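Local coordinates for protein mitochondrial association factor 1 (Toxoplasma gondii, PDB 6BXS) that is a macro-domain membrane protein from a locus required for manipulation of host mitochondria, though its own molecular role is not settled, at residues A[142-152]-A[164-173]; A[186-197]-A[211-220]. One frame throughout, in Å; residues are numbered along the deposited sequence.

Interaction 1: residues A[142-152]-A[164-173]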
loop_
_atom_site.group_PDB
_atom_site.type_symbol
_atom_site.label_atom_id
_atom_site.label_comp_id
_atom_site.label_asym_id
_atom_site.label_seq_id
_atom_site.Cartn_x
_atom_site.Cartn_y
_atom_site.Cartn_z
ATOM N N LYS A 142 -8.914 -13.642 -3.514
ATOM C CA LYS A 142 -7.992 -14.384 -2.658
ATOM C C LYS A 142 -6.780 -13.531 -2.287
ATOM O O LYS A 142 -6.422 -12.596 -3.003
ATOM C CB LYS A 142 -7.553 -15.686 -3.342
ATOM C CG LYS A 142 -6.283 -15.595 -4.173
ATOM C CD LYS A 142 -5.967 -16.930 -4.837
ATOM C CE LYS A 142 -4.742 -16.837 -5.737
ATOM N NZ LYS A 142 -4.965 -15.926 -6.897
ATOM N N ASN A 143 -6.167 -13.867 -1.154
ATOM C CA ASN A 143 -4.996 -13.164 -0.624
ATOM C C ASN A 143 -5.307 -11.735 -0.191
ATOM O O ASN A 143 -4.411 -10.894 -0.114
ATOM C CB ASN A 143 -3.858 -13.149 -1.649
ATOM C CG ASN A 143 -3.483 -14.536 -2.122
ATOM O OD1 ASN A 143 -3.526 -15.497 -1.356
ATOM N ND2 ASN A 143 -3.110 -14.645 -3.392
ATOM N N VAL A 144 -6.574 -11.464 0.101
ATOM C CA VAL A 144 -6.979 -10.150 0.587
ATOM C C VAL A 144 -6.400 -9.905 1.975
ATOM O O VAL A 144 -6.385 -10.804 2.815
ATOM C CB VAL A 144 -8.513 -10.018 0.639
ATOM C CG1 VAL A 144 -8.927 -8.716 1.318
ATOM C CG2 VAL A 144 -9.095 -10.095 -0.764
ATOM N N GLY A 145 -5.930 -8.683 2.207
ATOM C CA GLY A 145 -5.323 -8.320 3.475
ATOM C C GLY A 145 -3.837 -8.623 3.512
ATOM O O GLY A 145 -3.135 -8.205 4.433
ATOM N N ALA A 146 -3.355 -9.358 2.514
ATOM C CA ALA A 146 -1.933 -9.659 2.409
ATOM C C ALA A 146 -1.158 -8.376 2.153
ATOM O O ALA A 146 -1.452 -7.649 1.205
ATOM C CB ALA A 146 -1.678 -10.667 1.302
ATOM N N THR A 147 -0.171 -8.105 3.002
ATOM C CA THR A 147 0.624 -6.889 2.905
ATOM C C THR A 147 2.110 -7.224 2.864
ATOM O O THR A 147 2.614 -7.970 3.703
ATOM C CB THR A 147 0.348 -5.938 4.085
ATOM O OG1 THR A 147 -1.047 -5.614 4.122
ATOM C CG2 THR A 147 1.160 -4.657 3.945
ATOM N N PHE A 148 2.801 -6.657 1.880
ATOM C CA PHE A 148 4.227 -6.881 1.702
ATOM C C PHE A 148 4.986 -5.559 1.761
ATOM O O PHE A 148 4.453 -4.513 1.395
ATOM C CB PHE A 148 4.489 -7.588 0.370
ATOM C CG PHE A 148 3.643 -8.812 0.164
ATOM C CD1 PHE A 148 2.412 -8.719 -0.464
ATOM C CD2 PHE A 148 4.072 -10.051 0.606
ATOM C CE1 PHE A 148 1.628 -9.838 -0.649
ATOM C CE2 PHE A 148 3.290 -11.176 0.424
ATOM C CZ PHE A 148 2.068 -11.070 -0.205
ATOM N N LEU A 149 6.226 -5.621 2.235
ATOM C CA LEU A 149 7.108 -4.463 2.276
ATOM C C LEU A 149 8.460 -4.860 1.691
ATOM O O LEU A 149 9.058 -5.847 2.119
ATOM C CB LEU A 149 7.260 -3.947 3.711
ATOM C CG LEU A 149 7.903 -2.571 3.910
ATOM C CD1 LEU A 149 7.479 -1.984 5.250
ATOM C CD2 LEU A 149 9.423 -2.646 3.830
ATOM N N HIS A 150 8.936 -4.091 0.715
ATOM C CA HIS A 150 10.184 -4.406 0.023
ATOM C C HIS A 150 11.184 -3.261 0.104
ATOM O O HIS A 150 10.847 -2.110 -0.169
ATOM C CB HIS A 150 9.923 -4.727 -1.452
ATOM C CG HIS A 150 8.932 -5.827 -1.674
ATOM N ND1 HIS A 150 9.256 -7.159 -1.538
ATOM C CD2 HIS A 150 7.631 -5.791 -2.047
ATOM C CE1 HIS A 150 8.191 -7.897 -1.805
ATOM N NE2 HIS A 150 7.194 -7.091 -2.116
ATOM N N ILE A 151 12.415 -3.589 0.477
ATOM C CA ILE A 151 13.533 -2.676 0.299
ATOM C C ILE A 151 14.111 -2.916 -1.089
ATOM O O ILE A 151 14.629 -3.993 -1.372
ATOM C CB ILE A 151 14.628 -2.871 1.364
ATOM C CG1 ILE A 151 14.027 -2.754 2.766
ATOM C CG2 ILE A 151 15.743 -1.849 1.162
ATOM C CD1 ILE A 151 15.021 -2.973 3.889
ATOM N N LEU A 152 14.012 -1.913 -1.954
ATOM C CA LEU A 152 14.477 -2.036 -3.330
ATOM C C LEU A 152 15.987 -1.870 -3.422
ATOM O O LEU A 152 16.590 -1.137 -2.637
ATOM C CB LEU A 152 13.785 -0.999 -4.216
ATOM C CG LEU A 152 12.262 -1.098 -4.316
ATOM C CD1 LEU A 152 11.713 0.096 -5.081
ATOM C CD2 LEU A 152 11.839 -2.399 -4.982
ATOM N N ASN A 164 13.782 6.760 -1.555
ATOM C CA ASN A 164 12.641 6.192 -2.276
ATOM C C ASN A 164 12.713 4.670 -2.426
ATOM O O ASN A 164 12.025 4.097 -3.268
ATOM C CB ASN A 164 12.531 6.830 -3.666
ATOM C CG ASN A 164 12.182 8.305 -3.606
ATOM O OD1 ASN A 164 11.594 8.776 -2.635
ATOM N ND2 ASN A 164 12.541 9.039 -4.654
ATOM N N ASP A 165 13.525 4.018 -1.599
ATOM C CA ASP A 165 13.834 2.603 -1.799
ATOM C C ASP A 165 13.002 1.657 -0.932
ATOM O O ASP A 165 13.407 0.520 -0.686
ATOM C CB ASP A 165 15.321 2.359 -1.535
ATOM C CG ASP A 165 15.710 2.624 -0.098
ATOM O OD1 ASP A 165 14.902 3.218 0.646
ATOM O OD2 ASP A 165 16.835 2.246 0.284
ATOM N N VAL A 166 11.851 2.129 -0.462
ATOM C CA VAL A 166 10.884 1.265 0.210
ATOM C C VAL A 166 9.527 1.366 -0.472
ATOM O O VAL A 166 9.033 2.463 -0.731
ATOM C CB VAL A 166 10.721 1.619 1.700
ATOM C CG1 VAL A 166 9.673 0.720 2.353
ATOM C CG2 VAL A 166 12.048 1.492 2.427
ATOM N N MET A 167 8.936 0.210 -0.760
ATOM C CA MET A 167 7.590 0.148 -1.308
ATOM C C MET A 167 6.768 -0.849 -0.513
ATOM O O MET A 167 7.316 -1.726 0.154
ATOM C CB MET A 167 7.608 -0.248 -2.789
ATOM C CG MET A 167 8.141 -1.650 -3.068
ATOM S SD MET A 167 7.826 -2.205 -4.759
ATOM C CE MET A 167 6.063 -2.529 -4.711
ATOM N N LEU A 168 5.451 -0.694 -0.576
ATOM C CA LEU A 168 4.537 -1.685 -0.039
ATOM C C LEU A 168 3.625 -2.191 -1.149
ATOM O O LEU A 168 3.477 -1.553 -2.190
ATOM C CB LEU A 168 3.713 -1.109 1.114
ATOM C CG LEU A 168 4.432 -0.975 2.461
ATOM C CD1 LEU A 168 4.661 0.485 2.790
ATOM C CD2 LEU A 168 3.650 -1.660 3.574
ATOM N N TYR A 169 3.026 -3.349 -0.901
ATOM C CA TYR A 169 2.147 -4.017 -1.851
ATOM C C TYR A 169 1.035 -4.652 -1.031
ATOM O O TYR A 169 1.306 -5.392 -0.086
ATOM C CB TYR A 169 2.922 -5.059 -2.669
ATOM C CG TYR A 169 2.136 -5.794 -3.744
ATOM C CD1 TYR A 169 1.180 -6.749 -3.412
ATOM C CD2 TYR A 169 2.384 -5.564 -5.093
ATOM C CE1 TYR A 169 0.479 -7.432 -4.391
ATOM C CE2 TYR A 169 1.687 -6.245 -6.080
ATOM C CZ TYR A 169 0.737 -7.178 -5.723
ATOM O OH TYR A 169 0.040 -7.859 -6.698
ATOM N N THR A 170 -0.211 -4.335 -1.369
ATOM C CA THR A 170 -1.351 -4.835 -0.608
ATOM C C THR A 170 -2.506 -5.207 -1.532
ATOM O O THR A 170 -2.630 -4.679 -2.640
ATOM C CB THR A 170 -1.834 -3.798 0.441
ATOM O OG1 THR A 170 -2.684 -4.443 1.396
ATOM C CG2 THR A 170 -2.583 -2.637 -0.214
ATOM N N VAL A 171 -3.345 -6.124 -1.059
ATOM C CA VAL A 171 -4.450 -6.660 -1.847
ATOM C C VAL A 171 -5.784 -6.268 -1.225
ATOM O O VAL A 171 -6.126 -6.714 -0.129
ATOM C CB VAL A 171 -4.367 -8.196 -1.954
ATOM C CG1 VAL A 171 -5.534 -8.750 -2.764
ATOM C CG2 VAL A 171 -3.044 -8.614 -2.580
ATOM N N ALA A 172 -6.536 -5.441 -1.943
ATOM C CA ALA A 172 -7.799 -4.910 -1.449
ATOM C C ALA A 172 -8.959 -5.843 -1.784
ATOM O O ALA A 172 -8.895 -6.586 -2.764
ATOM C CB ALA A 172 -8.047 -3.531 -2.036
ATOM N N PRO A 173 -10.031 -5.803 -0.977
ATOM C CA PRO A 173 -11.203 -6.644 -1.242
ATOM C C PRO A 173 -11.973 -6.195 -2.479
ATOM O O PRO A 173 -12.062 -4.997 -2.744
ATOM C CB PRO A 173 -12.051 -6.472 0.020
ATOM C CG PRO A 173 -11.666 -5.143 0.552
ATOM C CD PRO A 173 -10.211 -4.975 0.229
HETATM O O HOH W 1 18.174 1.828 -2.820
#
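A beta hairpin with a long connection joins strands 147-152 and 166-170, two neighbours in the mixed central sheet. Five antiparallel pairs run from Thr147-Thr170 to Ile151-Val166. The hydrogen-bonded pairs are Phe148-Tyr169 and His150-Met167, and Phe148 N lies 2.8 Å from Tyr169 O. Leu152 N donates to Asp165 O at 2.8 Å and continues the backbone pairing from Ile151-Val166. At the other end a type II turn runs from Asn143 to Ala146. Gly145, with a positive phi, takes its third position. Gly145 N reaches Val171 O at 3.1 Å in a nearly straight bond (175°). Val171 presses CB against Asn143 O, and Val144 CG1 touches Pro173 at N, CB and CD.

Phe148, His150, Met167 and Tyr169 share one face. The side chains of Phe148 and Tyr169 run side by side, Phe148 CD1 3.8 Å from Tyr169 CD1, with the rings set obliquely. Tyr169 OH is held by Thr52 N and Phe56 O. Met167 CG sits between its backbone N and carbonyl carbon (chi1 64°). There Met167 CG meets His150 CB at 3.9 Å. An extended chi2 carries Met167 SD to 4.0 Å from Leu152 CD2, the two side chains crossing at about a right angle. Both His150 ring nitrogens are engaged, ND1 with Ser123 and NE2 with Gln94, which should fix the ring's rotation. Gln94 belongs to helix 83-103, which touches Phe148 and Tyr169 too.

On the opposite face Leu149 CD2 touches Val166 CG1 at 3.7 Å. Leu168 crosses Thr147 at a slant, its CD2 touching Thr147 CG2. Thr147 and Thr170 point the same way, with only a weak bond between their hydroxyls. Helix 179-202 touches Ile151 and Thr170 here. The mixed sheet with helices on both faces fits the three-layer alpha/beta/alpha fold of a macro domain.

Interaction 2: residues A[186-197]-A[211-220]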
loop_
_atom_site.group_PDB
_atom_site.type_symbol
_atom_site.label_atom_id
_atom_site.label_comp_id
_atom_site.label_asym_id
_atom_site.label_seq_id
_atom_site.Cartn_x
_atom_site.Cartn_y
_atom_site.Cartn_z
ATOM N N TYR A 186 -11.492 -4.728 4.481
ATOM C CA TYR A 186 -10.847 -3.435 4.267
ATOM C C TYR A 186 -10.084 -2.990 5.515
ATOM O O TYR A 186 -8.969 -2.477 5.423
ATOM C CB TYR A 186 -11.881 -2.371 3.883
ATOM C CG TYR A 186 -11.354 -1.306 2.940
ATOM C CD1 TYR A 186 -10.408 -0.377 3.359
ATOM C CD2 TYR A 186 -11.810 -1.227 1.631
ATOM C CE1 TYR A 186 -9.928 0.597 2.494
ATOM C CE2 TYR A 186 -11.337 -0.258 0.763
ATOM C CZ TYR A 186 -10.400 0.651 1.199
ATOM O OH TYR A 186 -9.934 1.615 0.332
ATOM N N LYS A 187 -10.693 -3.183 6.681
ATOM C CA LYS A 187 -10.046 -2.846 7.945
ATOM C C LYS A 187 -8.826 -3.728 8.179
ATOM O O LYS A 187 -7.779 -3.251 8.617
ATOM C CB LYS A 187 -11.025 -2.994 9.108
ATOM C CG LYS A 187 -12.188 -2.021 9.064
ATOM C CD LYS A 187 -13.272 -2.426 10.046
ATOM C CE LYS A 187 -14.488 -1.526 9.939
ATOM N NZ LYS A 187 -15.724 -2.175 10.443
ATOM N N ALA A 188 -8.978 -5.018 7.894
ATOM C CA ALA A 188 -7.883 -5.978 8.001
ATOM C C ALA A 188 -6.718 -5.570 7.108
ATOM O O ALA A 188 -5.554 -5.717 7.479
ATOM C CB ALA A 188 -8.368 -7.370 7.628
ATOM N N THR A 189 -7.044 -5.057 5.926
ATOM C CA THR A 189 -6.033 -4.622 4.970
ATOM C C THR A 189 -5.272 -3.401 5.490
ATOM O O THR A 189 -4.044 -3.342 5.407
ATOM C CB THR A 189 -6.665 -4.287 3.605
ATOM O OG1 THR A 189 -7.337 -5.443 3.090
ATOM C CG2 THR A 189 -5.603 -3.844 2.606
ATOM N N MET A 190 -6.001 -2.424 6.022
ATOM C CA MET A 190 -5.372 -1.216 6.548
ATOM C C MET A 190 -4.518 -1.539 7.769
ATOM O O MET A 190 -3.458 -0.944 7.962
ATOM C CB MET A 190 -6.424 -0.166 6.904
ATOM C CG MET A 190 -5.845 1.224 7.155
ATOM S SD MET A 190 -4.960 1.892 5.728
ATOM C CE MET A 190 -6.292 2.051 4.542
ATOM N N LEU A 191 -4.979 -2.477 8.591
ATOM C CA LEU A 191 -4.188 -2.957 9.719
ATOM C C LEU A 191 -2.891 -3.601 9.234
ATOM O O LEU A 191 -1.851 -3.490 9.883
ATOM C CB LEU A 191 -4.983 -3.962 10.556
ATOM C CG LEU A 191 -6.060 -3.425 11.503
ATOM C CD1 LEU A 191 -6.740 -4.580 12.221
ATOM C CD2 LEU A 191 -5.476 -2.449 12.514
ATOM N N GLY A 192 -2.958 -4.278 8.093
ATOM C CA GLY A 192 -1.786 -4.903 7.507
ATOM C C GLY A 192 -0.743 -3.883 7.092
ATOM O O GLY A 192 0.451 -4.067 7.328
ATOM N N ILE A 193 -1.201 -2.803 6.471
ATOM C CA ILE A 193 -0.318 -1.734 6.020
ATOM C C ILE A 193 0.365 -1.040 7.198
ATOM O O ILE A 193 1.589 -0.927 7.240
ATOM C CB ILE A 193 -1.100 -0.689 5.200
ATOM C CG1 ILE A 193 -1.666 -1.327 3.928
ATOM C CG2 ILE A 193 -0.208 0.489 4.826
ATOM C CD1 ILE A 193 -2.840 -0.577 3.340
ATOM N N VAL A 194 -0.436 -0.574 8.148
ATOM C CA VAL A 194 0.083 0.162 9.295
ATOM C C VAL A 194 0.841 -0.767 10.240
ATOM O O VAL A 194 1.832 -0.370 10.853
ATOM C CB VAL A 194 -1.055 0.869 10.057
ATOM C CG1 VAL A 194 -0.512 1.649 11.252
ATOM C CG2 VAL A 194 -1.818 1.800 9.119
ATOM N N GLY A 195 0.376 -2.008 10.348
ATOM C CA GLY A 195 1.037 -2.995 11.180
ATOM C C GLY A 195 2.393 -3.386 10.624
ATOM O O GLY A 195 3.364 -3.531 11.371
ATOM N N ALA A 196 2.460 -3.555 9.308
ATOM C CA ALA A 196 3.711 -3.897 8.640
ATOM C C ALA A 196 4.757 -2.811 8.870
ATOM O O ALA A 196 5.911 -3.104 9.189
ATOM C CB ALA A 196 3.483 -4.099 7.153
ATOM N N VAL A 197 4.348 -1.558 8.697
ATOM C CA VAL A 197 5.241 -0.424 8.909
ATOM C C VAL A 197 5.700 -0.364 10.361
ATOM O O VAL A 197 6.890 -0.238 10.636
ATOM C CB VAL A 197 4.561 0.904 8.537
ATOM C CG1 VAL A 197 5.434 2.089 8.942
ATOM C CG2 VAL A 197 4.270 0.949 7.042
ATOM N N VAL A 211 10.385 3.800 7.592
ATOM C CA VAL A 211 9.293 4.375 6.823
ATOM C C VAL A 211 8.720 5.538 7.619
ATOM O O VAL A 211 8.118 5.341 8.675
ATOM C CB VAL A 211 8.191 3.350 6.526
ATOM C CG1 VAL A 211 7.097 3.979 5.673
ATOM C CG2 VAL A 211 8.777 2.129 5.829
ATOM N N GLU A 212 8.914 6.748 7.109
ATOM C CA GLU A 212 8.519 7.956 7.822
ATOM C C GLU A 212 7.157 8.445 7.343
ATOM O O GLU A 212 6.493 9.228 8.019
ATOM C CB GLU A 212 9.584 9.038 7.641
ATOM C CG GLU A 212 10.998 8.512 7.867
ATOM C CD GLU A 212 12.061 9.588 7.779
ATOM O OE1 GLU A 212 12.826 9.749 8.755
ATOM O OE2 GLU A 212 12.148 10.260 6.731
ATOM N N ALA A 213 6.740 7.966 6.176
ATOM C CA ALA A 213 5.413 8.262 5.658
ATOM C C ALA A 213 4.983 7.166 4.695
ATOM O O ALA A 213 5.827 6.485 4.112
ATOM C CB ALA A 213 5.400 9.613 4.968
ATOM N N ILE A 214 3.673 6.988 4.547
ATOM C CA ILE A 214 3.142 6.072 3.546
ATOM C C ILE A 214 2.188 6.797 2.602
ATOM O O ILE A 214 1.294 7.527 3.035
ATOM C CB ILE A 214 2.423 4.863 4.188
ATOM C CG1 ILE A 214 1.474 5.313 5.299
ATOM C CG2 ILE A 214 3.450 3.883 4.737
ATOM C CD1 ILE A 214 0.621 4.184 5.858
ATOM N N ARG A 215 2.407 6.592 1.306
ATOM C CA ARG A 215 1.583 7.190 0.263
ATOM C C ARG A 215 0.589 6.158 -0.258
ATOM O O ARG A 215 0.980 5.162 -0.870
ATOM C CB ARG A 215 2.466 7.719 -0.870
ATOM C CG ARG A 215 1.714 8.389 -2.006
ATOM C CD ARG A 215 2.669 9.152 -2.915
ATOM N NE ARG A 215 3.353 10.232 -2.205
ATOM C CZ ARG A 215 4.271 11.029 -2.745
ATOM N NH1 ARG A 215 4.630 10.879 -4.014
ATOM N NH2 ARG A 215 4.834 11.981 -2.013
ATOM N N LEU A 216 -0.693 6.407 -0.010
ATOM C CA LEU A 216 -1.747 5.432 -0.277
ATOM C C LEU A 216 -2.626 5.816 -1.463
ATOM O O LEU A 216 -2.938 6.992 -1.648
ATOM C CB LEU A 216 -2.636 5.270 0.958
ATOM C CG LEU A 216 -1.952 4.824 2.249
ATOM C CD1 LEU A 216 -2.841 5.091 3.449
ATOM C CD2 LEU A 216 -1.606 3.355 2.160
ATOM N N PRO A 217 -3.035 4.824 -2.269
ATOM C CA PRO A 217 -4.145 5.057 -3.194
ATOM C C PRO A 217 -5.466 4.823 -2.474
ATOM O O PRO A 217 -5.447 4.425 -1.309
ATOM C CB PRO A 217 -3.914 4.011 -4.281
ATOM C CG PRO A 217 -3.316 2.868 -3.535
ATOM C CD PRO A 217 -2.448 3.483 -2.460
ATOM N N LEU A 218 -6.589 5.066 -3.140
ATOM C CA LEU A 218 -7.871 4.620 -2.614
ATOM C C LEU A 218 -8.032 3.145 -2.960
ATOM O O LEU A 218 -8.414 2.797 -4.078
ATOM C CB LEU A 218 -9.028 5.439 -3.182
ATOM C CG LEU A 218 -10.414 5.015 -2.686
ATOM C CD1 LEU A 218 -10.616 5.404 -1.225
ATOM C CD2 LEU A 218 -11.501 5.610 -3.566
ATOM N N LEU A 219 -7.724 2.283 -1.998
ATOM C CA LEU A 219 -7.744 0.844 -2.219
ATOM C C LEU A 219 -9.142 0.351 -2.571
ATOM O O LEU A 219 -10.139 0.852 -2.053
ATOM C CB LEU A 219 -7.219 0.117 -0.981
ATOM C CG LEU A 219 -5.729 0.329 -0.708
ATOM C CD1 LEU A 219 -5.389 -0.025 0.728
ATOM C CD2 LEU A 219 -4.889 -0.492 -1.673
ATOM N N GLY A 220 -9.205 -0.629 -3.466
ATOM C CA GLY A 220 -10.470 -1.198 -3.891
ATOM C C GLY A 220 -11.103 -0.435 -5.041
ATOM O O GLY A 220 -12.128 -0.857 -5.577
#
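Ile193 on helix 179-202 spans three residues of 211-220 with two methyl groups. Its CB points at the opposing segment and divides the side chain there. Ile193 CG2 meets Ile214 CD1 at 3.9 Å and, less closely, Leu216 CD2 at 4.2 Å. The other branch runs through CG1, which lies anti to the carbonyl carbon (chi1 -63°), to CD1. Ile193 CD1 meets Leu219 CD1 tip to tip at 3.7 Å. One turn further along, Val197 splits in the same way: CG2 touches Ile214 CG2, and Val197 CG1 meets Val211 CB at 3.9 Å.

These contacts lay the helix against one face of the central sheet, as in the alpha/beta/alpha layers of a macro domain. Residues 217-220 probably correspond to the start of the loop that, in ADP-ribose-binding macro domains, wraps the phosphates. The contact itself does not establish binding by this protein.

Met190 adds looser contacts, SD near Leu216 and CE near Leu219. Tyr186 crosses Leu219 obliquely. Tyr186 OH donates to Leu219 O over a short 2.5 Å, tilted 30° from the carbonyl plane. The carbonyl oxygen lies at the ring edge, near the ring plane, while Leu219 CB approaches Tyr186 OH at 3.4 Å.

How the interactions relate
Interaction 1 comes first along the chain and closes before interaction 2 opens; their centres lie about 9 Å apart. Strand 166-170 leads into helix 179-202, and the chain returns in strand 213-216. The two strands run parallel in the same sheet with strand 45-50 between them, so this is a beta-alpha-beta crossover. Interaction 1 pairs its first strand with 147-152, and interaction 2 packs its helix onto its second strand. The two contacts touch directly: Thr170 OG1 is 3.2 Å from Thr189 CG2, and Thr170 CG2 is 3.5 Å from Leu219 CD2. Together they form one continuous piece of the buried macro-domain core.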